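Long-range contact in flavin-nucleotide-binding protein (PDB 4YBN), which binds flavin-adenine dinucleotide and heme in a split beta-barrel of the pyridoxamine 5'-phosphate oxidase-related family, and probably acts as an oxidoreductase: residues D57-R71 with L146-D158. Residues are numbered along the deposited sequence; the frame is centred on the assembly and turned at random.
Sequences DELVIHGSTGSPWLR and LAATLALALAIGD. With FAD (flavin-adenine dinucleotide), chain H.
Leu-59, Ile-61 and Gly-63 form hydrogen-bonded antiparallel pairs with Leu-154, Leu-152 and Leu-150, the N-to-C directions of strands 58-64 and 149-155 lying 157° apart. Both backbone bonds are made in each pair, from Leu-59 N to Leu-154 O (2.8 Å) through to Leu-150 N to Gly-63 O (N-H...O angle 179°). Ile-156 N to Asp-57 O (2.8 Å) extends the pairing at one end and Thr-65 N to Ala-148 O at the other, where one water joins Ser-64 OG to Ala-148 O and another joins Thr-65 OG1 to Ala-147 O.

Apolar contacts lie on the face carrying Leu-59, Ile-61, Leu-152 and Leu-154. Ile-61 CG1 meets Leu-152 CB at 3.9 Å. Helix 68-74 adds Leu-70, whose CB touches Leu-150 CD2 (3.7 Å). Its CD2 lies 4.0 Å from Leu-152 CD1.

On the face of Val-60, His-62, Ala-151 and Ala-153, the His-62 ring ligates the heme iron through NE2, and Thr-149 CG2 lies at its edge, 3.9 Å from CD2.

At the flavin, the backbone O of His-62 accepts a weak hydrogen bond from FAD N3. Ser-67 OG caps the helix by accepting from Leu-70 N and donates to FAD O2P (2.8 Å).

This strand pair belongs to the split beta-barrel, its Gly-63 end bordering both cofactor pockets. Strand 58-64 sits between strands 44-55 and 149-155; strand 110-113 flanks the latter, Phe-111 packs on Ile-61 and Leu-152, and helix 116-130 brings Leu-126 against His-62.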
loop_
_atom_site.group_PDB
_atom_site.type_symbol
_atom_site.label_atom_id
_atom_site.label_comp_id
_atom_site.label_asym_id
_atom_site.label_seq_id
_atom_site.Cartn_x
_atom_site.Cartn_y
_atom_site.Cartn_z
ATOM N N ASP A 57 8.881 -2.506 -19.883
ATOM C CA ASP A 57 9.079 -1.145 -19.497
ATOM C C ASP A 57 7.757 -0.383 -19.470
ATOM O O ASP A 57 7.721 0.827 -19.584
ATOM C CB ASP A 57 10.071 -0.452 -20.413
ATOM C CG ASP A 57 11.453 -1.074 -20.347
ATOM O OD1 ASP A 57 11.967 -1.416 -19.261
ATOM O OD2 ASP A 57 12.044 -1.233 -21.412
ATOM N N GLU A 58 6.677 -1.089 -19.298
ATOM C CA GLU A 58 5.400 -0.450 -19.064
ATOM C C GLU A 58 4.761 -0.974 -17.759
ATOM O O GLU A 58 4.824 -2.172 -17.480
ATOM C CB GLU A 58 4.497 -0.688 -20.227
ATOM C CG GLU A 58 4.714 0.344 -21.322
ATOM C CD GLU A 58 4.016 -0.025 -22.578
ATOM O OE1 GLU A 58 4.100 -1.242 -22.933
ATOM O OE2 GLU A 58 3.349 0.865 -23.173
ATOM N N LEU A 59 4.126 -0.072 -17.009
ATOM C CA LEU A 59 3.190 -0.434 -15.918
ATOM C C LEU A 59 1.779 -0.464 -16.410
ATOM O O LEU A 59 1.215 0.518 -16.933
ATOM C CB LEU A 59 3.383 0.600 -14.832
ATOM C CG LEU A 59 2.820 0.442 -13.443
ATOM C CD1 LEU A 59 3.641 1.282 -12.464
ATOM C CD2 LEU A 59 1.363 0.814 -13.424
ATOM N N VAL A 60 1.170 -1.618 -16.304
ATOM C CA VAL A 60 -0.102 -1.865 -16.935
ATOM C C VAL A 60 -1.217 -2.110 -15.939
ATOM O O VAL A 60 -1.026 -2.891 -15.015
ATOM C CB VAL A 60 0.025 -3.103 -17.857
ATOM C CG1 VAL A 60 -1.265 -3.360 -18.594
ATOM C CG2 VAL A 60 1.199 -2.897 -18.821
ATOM N N ILE A 61 -2.377 -1.494 -16.153
ATOM C CA ILE A 61 -3.551 -1.727 -15.339
ATOM C C ILE A 61 -4.708 -2.039 -16.220
ATOM O O ILE A 61 -4.700 -1.800 -17.448
ATOM C CB ILE A 61 -3.864 -0.485 -14.443
ATOM C CG1 ILE A 61 -4.161 0.786 -15.281
ATOM C CG2 ILE A 61 -2.660 -0.231 -13.519
ATOM C CD1 ILE A 61 -4.412 2.053 -14.520
ATOM N N HIS A 62 -5.772 -2.495 -15.609
ATOM C CA HIS A 62 -6.985 -2.681 -16.325
ATOM C C HIS A 62 -8.233 -2.586 -15.513
ATOM O O HIS A 62 -8.204 -2.622 -14.282
ATOM C CB HIS A 62 -6.935 -4.024 -17.019
ATOM C CG HIS A 62 -7.249 -5.147 -16.138
ATOM N ND1 HIS A 62 -6.555 -5.364 -14.971
ATOM C CD2 HIS A 62 -8.219 -6.089 -16.202
ATOM C CE1 HIS A 62 -7.064 -6.429 -14.373
ATOM N NE2 HIS A 62 -8.069 -6.881 -15.100
ATOM N N GLY A 63 -9.359 -2.527 -16.178
ATOM C CA GLY A 63 -10.637 -2.525 -15.444
ATOM C C GLY A 63 -11.804 -2.295 -16.352
ATOM O O GLY A 63 -11.632 -2.450 -17.554
ATOM N N SER A 64 -12.964 -1.911 -15.805
ATOM C CA SER A 64 -14.160 -1.789 -16.600
ATOM C C SER A 64 -14.085 -0.559 -17.482
ATOM O O SER A 64 -13.679 0.529 -17.039
ATOM C CB SER A 64 -15.433 -1.729 -15.717
ATOM O OG SER A 64 -16.600 -1.482 -16.507
ATOM N N THR A 65 -14.493 -0.725 -18.731
ATOM C CA THR A 65 -14.672 0.427 -19.610
ATOM C C THR A 65 -15.650 1.461 -19.071
ATOM O O THR A 65 -15.649 2.623 -19.565
ATOM C CB THR A 65 -15.202 0.036 -20.988
ATOM O OG1 THR A 65 -16.460 -0.636 -20.838
ATOM C CG2 THR A 65 -14.183 -0.800 -21.746
ATOM N N GLY A 66 -16.480 1.053 -18.096
ATOM C CA GLY A 66 -17.409 1.982 -17.465
ATOM C C GLY A 66 -16.932 2.696 -16.189
ATOM O O GLY A 66 -17.630 3.536 -15.689
ATOM N N SER A 67 -15.727 2.397 -15.687
ATOM C CA SER A 67 -15.166 3.054 -14.516
ATOM C C SER A 67 -14.846 4.493 -14.847
ATOM O O SER A 67 -14.096 4.730 -15.779
ATOM C CB SER A 67 -13.853 2.355 -14.144
ATOM O OG SER A 67 -13.034 3.114 -13.273
ATOM N N PRO A 68 -15.347 5.463 -14.067
ATOM C CA PRO A 68 -15.023 6.864 -14.375
ATOM C C PRO A 68 -13.609 7.204 -14.151
ATOM O O PRO A 68 -13.078 8.017 -14.882
ATOM C CB PRO A 68 -15.903 7.661 -13.408
ATOM C CG PRO A 68 -17.048 6.761 -13.122
ATOM C CD PRO A 68 -16.475 5.367 -13.126
ATOM N N TRP A 69 -12.983 6.546 -13.181
ATOM C CA TRP A 69 -11.591 6.737 -12.889
ATOM C C TRP A 69 -10.706 6.299 -14.009
ATOM O O TRP A 69 -9.833 7.046 -14.486
ATOM C CB TRP A 69 -11.266 5.864 -11.716
ATOM C CG TRP A 69 -11.565 6.442 -10.531
ATOM C CD1 TRP A 69 -11.757 7.776 -10.286
ATOM C CD2 TRP A 69 -11.637 5.773 -9.287
ATOM N NE1 TRP A 69 -11.955 7.969 -8.947
ATOM C CE2 TRP A 69 -11.889 6.760 -8.307
ATOM C CE3 TRP A 69 -11.510 4.434 -8.896
ATOM C CZ2 TRP A 69 -12.036 6.458 -6.971
ATOM C CZ3 TRP A 69 -11.665 4.131 -7.538
ATOM C CH2 TRP A 69 -11.915 5.148 -6.599
ATOM N N LEU A 70 -10.946 5.097 -14.458
ATOM C CA LEU A 70 -10.148 4.592 -15.601
ATOM C C LEU A 70 -10.396 5.399 -16.866
ATOM O O LEU A 70 -9.448 5.668 -17.608
ATOM C CB LEU A 70 -10.374 3.093 -15.825
ATOM C CG LEU A 70 -9.896 2.259 -14.635
ATOM C CD1 LEU A 70 -10.291 0.840 -14.955
ATOM C CD2 LEU A 70 -8.395 2.326 -14.422
ATOM N N ARG A 71 -11.649 5.791 -17.104
ATOM C CA ARG A 71 -11.964 6.683 -18.238
ATOM C C ARG A 71 -11.202 7.991 -18.194
ATOM O O ARG A 71 -10.767 8.485 -19.213
ATOM C CB ARG A 71 -13.459 7.013 -18.336
ATOM C CG ARG A 71 -14.303 5.967 -19.014
ATOM C CD ARG A 71 -15.746 6.455 -19.080
ATOM N NE ARG A 71 -16.623 5.367 -19.476
ATOM C CZ ARG A 71 -17.917 5.508 -19.746
ATOM N NH1 ARG A 71 -18.494 6.705 -19.654
ATOM N NH2 ARG A 71 -18.632 4.444 -20.119
ATOM N N LEU A 146 -13.192 -8.771 -23.815
ATOM C CA LEU A 146 -12.217 -7.750 -24.157
ATOM C C LEU A 146 -12.874 -6.403 -24.360
ATOM O O LEU A 146 -12.351 -5.398 -23.911
ATOM C CB LEU A 146 -11.412 -8.177 -25.371
ATOM C CG LEU A 146 -10.591 -9.433 -25.161
ATOM C CD1 LEU A 146 -10.139 -10.040 -26.483
ATOM C CD2 LEU A 146 -9.381 -9.097 -24.313
ATOM N N ALA A 147 -14.077 -6.374 -24.936
ATOM C CA ALA A 147 -14.766 -5.091 -25.194
ATOM C C ALA A 147 -15.233 -4.444 -23.931
ATOM O O ALA A 147 -15.347 -3.229 -23.868
ATOM C CB ALA A 147 -15.935 -5.250 -26.154
ATOM N N ALA A 148 -15.458 -5.238 -22.898
ATOM C CA ALA A 148 -15.808 -4.686 -21.579
ATOM C C ALA A 148 -14.577 -4.226 -20.737
ATOM O O ALA A 148 -14.740 -3.712 -19.675
ATOM C CB ALA A 148 -16.620 -5.689 -20.784
ATOM N N THR A 149 -13.386 -4.322 -21.279
ATOM C CA THR A 149 -12.131 -4.049 -20.572
ATOM C C THR A 149 -11.308 -2.907 -21.189
ATOM O O THR A 149 -11.077 -2.802 -22.380
ATOM C CB THR A 149 -11.278 -5.356 -20.462
ATOM O OG1 THR A 149 -12.058 -6.354 -19.810
ATOM C CG2 THR A 149 -10.001 -5.231 -19.619
ATOM N N LEU A 150 -10.831 -2.069 -20.309
ATOM C CA LEU A 150 -9.962 -0.978 -20.609
ATOM C C LEU A 150 -8.650 -1.400 -20.047
ATOM O O LEU A 150 -8.537 -1.753 -18.878
ATOM C CB LEU A 150 -10.538 0.210 -19.860
ATOM C CG LEU A 150 -10.082 1.607 -20.170
ATOM C CD1 LEU A 150 -10.089 1.886 -21.660
ATOM C CD2 LEU A 150 -11.015 2.581 -19.443
ATOM N N ALA A 151 -7.651 -1.456 -20.878
ATOM C CA ALA A 151 -6.292 -1.668 -20.449
ATOM C C ALA A 151 -5.487 -0.448 -20.724
ATOM O O ALA A 151 -5.612 0.110 -21.795
ATOM C CB ALA A 151 -5.709 -2.863 -21.229
ATOM N N LEU A 152 -4.624 -0.054 -19.794
ATOM C CA LEU A 152 -3.842 1.154 -19.876
ATOM C C LEU A 152 -2.421 0.954 -19.476
ATOM O O LEU A 152 -2.158 0.162 -18.569
ATOM C CB LEU A 152 -4.419 2.221 -18.914
ATOM C CG LEU A 152 -5.912 2.504 -19.083
ATOM C CD1 LEU A 152 -6.449 3.211 -17.855
ATOM C CD2 LEU A 152 -6.110 3.385 -20.273
ATOM N N ALA A 153 -1.483 1.691 -20.077
ATOM C CA ALA A 153 -0.049 1.470 -19.843
ATOM C C ALA A 153 0.658 2.774 -19.650
ATOM O O ALA A 153 0.429 3.731 -20.401
ATOM C CB ALA A 153 0.570 0.749 -21.049
ATOM N N LEU A 154 1.445 2.831 -18.603
ATOM C CA LEU A 154 2.297 3.948 -18.318
ATOM C C LEU A 154 3.733 3.567 -18.541
ATOM O O LEU A 154 4.216 2.592 -17.996
ATOM C CB LEU A 154 2.074 4.335 -16.847
ATOM C CG LEU A 154 2.935 5.461 -16.274
ATOM C CD1 LEU A 154 2.431 6.757 -16.875
ATOM C CD2 LEU A 154 2.905 5.559 -14.779
ATOM N N ALA A 155 4.417 4.358 -19.356
ATOM C CA ALA A 155 5.815 4.149 -19.711
ATOM C C ALA A 155 6.733 4.336 -18.552
ATOM O O ALA A 155 6.637 5.313 -17.853
ATOM C CB ALA A 155 6.233 5.100 -20.861
ATOM N N ILE A 156 7.641 3.386 -18.344
ATOM C CA ILE A 156 8.670 3.539 -17.375
ATOM C C ILE A 156 9.925 3.963 -18.131
ATOM O O ILE A 156 10.569 3.135 -18.779
ATOM C CB ILE A 156 8.993 2.271 -16.629
ATOM C CG1 ILE A 156 7.753 1.697 -15.958
ATOM C CG2 ILE A 156 10.112 2.568 -15.628
ATOM C CD1 ILE A 156 7.899 0.210 -15.585
ATOM N N GLY A 157 10.260 5.232 -18.000
ATOM C CA GLY A 157 11.339 5.804 -18.782
ATOM C C GLY A 157 12.553 5.956 -17.909
ATOM O O GLY A 157 12.691 5.227 -16.924
ATOM N N ASP A 158 13.445 6.891 -18.281
ATOM C CA ASP A 158 14.650 7.144 -17.489
ATOM C C ASP A 158 14.420 8.185 -16.417
ATOM O O ASP A 158 15.070 8.161 -15.430
ATOM C CB ASP A 158 15.779 7.636 -18.392
ATOM C CG ASP A 158 16.270 6.553 -19.320
ATOM O OD1 ASP A 158 16.522 5.424 -18.831
ATOM O OD2 ASP A 158 16.387 6.822 -20.525
HETATM P PA FAD H . -15.471 6.292 -9.059
HETATM O O1A FAD H . -16.927 6.324 -9.457
HETATM O O2A FAD H . -14.442 6.838 -10.022
HETATM O O5B FAD H . -15.266 7.105 -7.664
HETATM C C5B FAD H . -16.324 7.643 -6.874
HETATM C C4B FAD H . -15.950 7.604 -5.389
HETATM O O4B FAD H . -16.208 6.300 -4.821
HETATM C C3B FAD H . -14.466 7.840 -5.084
HETATM O O3B FAD H . -13.980 9.191 -5.100
HETATM C C2B FAD H . -14.316 7.241 -3.717
HETATM O O2B FAD H . -14.664 8.264 -2.800
HETATM C C1B FAD H . -15.283 6.039 -3.760
HETATM N N9A FAD H . -14.436 4.831 -4.021
HETATM C C8A FAD H . -14.334 4.197 -5.209
HETATM N N7A FAD H . -13.451 3.157 -5.135
HETATM C C5A FAD H . -12.967 3.124 -3.878
HETATM C C6A FAD H . -12.006 2.273 -3.149
HETATM N N6A FAD H . -11.414 1.247 -3.815
HETATM N N1A FAD H . -11.806 2.583 -1.825
HETATM C C2A FAD H . -12.440 3.588 -1.166
HETATM N N3A FAD H . -13.301 4.384 -1.791
HETATM C C4A FAD H . -13.616 4.224 -3.128
HETATM N N1 FAD H . -10.284 -1.950 -10.200
HETATM C C2 FAD H . -10.107 -2.341 -11.494
HETATM O O2 FAD H . -10.916 -1.830 -12.309
HETATM N N3 FAD H . -9.147 -3.242 -11.885
HETATM C C4 FAD H . -8.261 -3.758 -10.994
HETATM O O4 FAD H . -7.340 -4.557 -11.261
HETATM C C4X FAD H . -8.391 -3.366 -9.564
HETATM N N5 FAD H . -7.558 -3.874 -8.629
HETATM C C5X FAD H . -7.689 -3.514 -7.321
HETATM C C6 FAD H . -6.808 -4.021 -6.367
HETATM C C7 FAD H . -6.907 -3.658 -5.034
HETATM C C7M FAD H . -5.946 -4.243 -4.031
HETATM C C8 FAD H . -7.974 -2.721 -4.623
HETATM C C8M FAD H . -8.124 -2.254 -3.204
HETATM C C9 FAD H . -8.834 -2.203 -5.556
HETATM C C9A FAD H . -8.741 -2.556 -6.897
HETATM N N10 FAD H . -9.617 -2.001 -7.863
HETATM C C10 FAD H . -9.481 -2.414 -9.209
HETATM C "C1'" FAD H . -10.710 -1.097 -7.455
HETATM C "C2'" FAD H . -10.571 0.384 -7.701
HETATM O "O2'" FAD H . -10.202 1.018 -6.472
HETATM C "C3'" FAD H . -11.950 0.925 -8.165
HETATM O "O3'" FAD H . -12.994 0.537 -7.212
HETATM C "C4'" FAD H . -12.322 0.610 -9.640
HETATM O "O4'" FAD H . -11.324 1.096 -10.568
HETATM C "C5'" FAD H . -13.658 1.247 -10.043
HETATM O "O5'" FAD H . -13.726 2.606 -9.568
HETATM P P FAD H . -14.948 3.617 -9.917
HETATM O O1P FAD H . -16.240 2.836 -9.837
HETATM O O2P FAD H . -14.519 4.314 -11.204
HETATM O O3P FAD H . -15.040 4.744 -8.730
HETATM O O HOH W 1 -16.896 -4.031 -17.627
HETATM O O HOH W 2 -17.363 -1.454 -23.285
#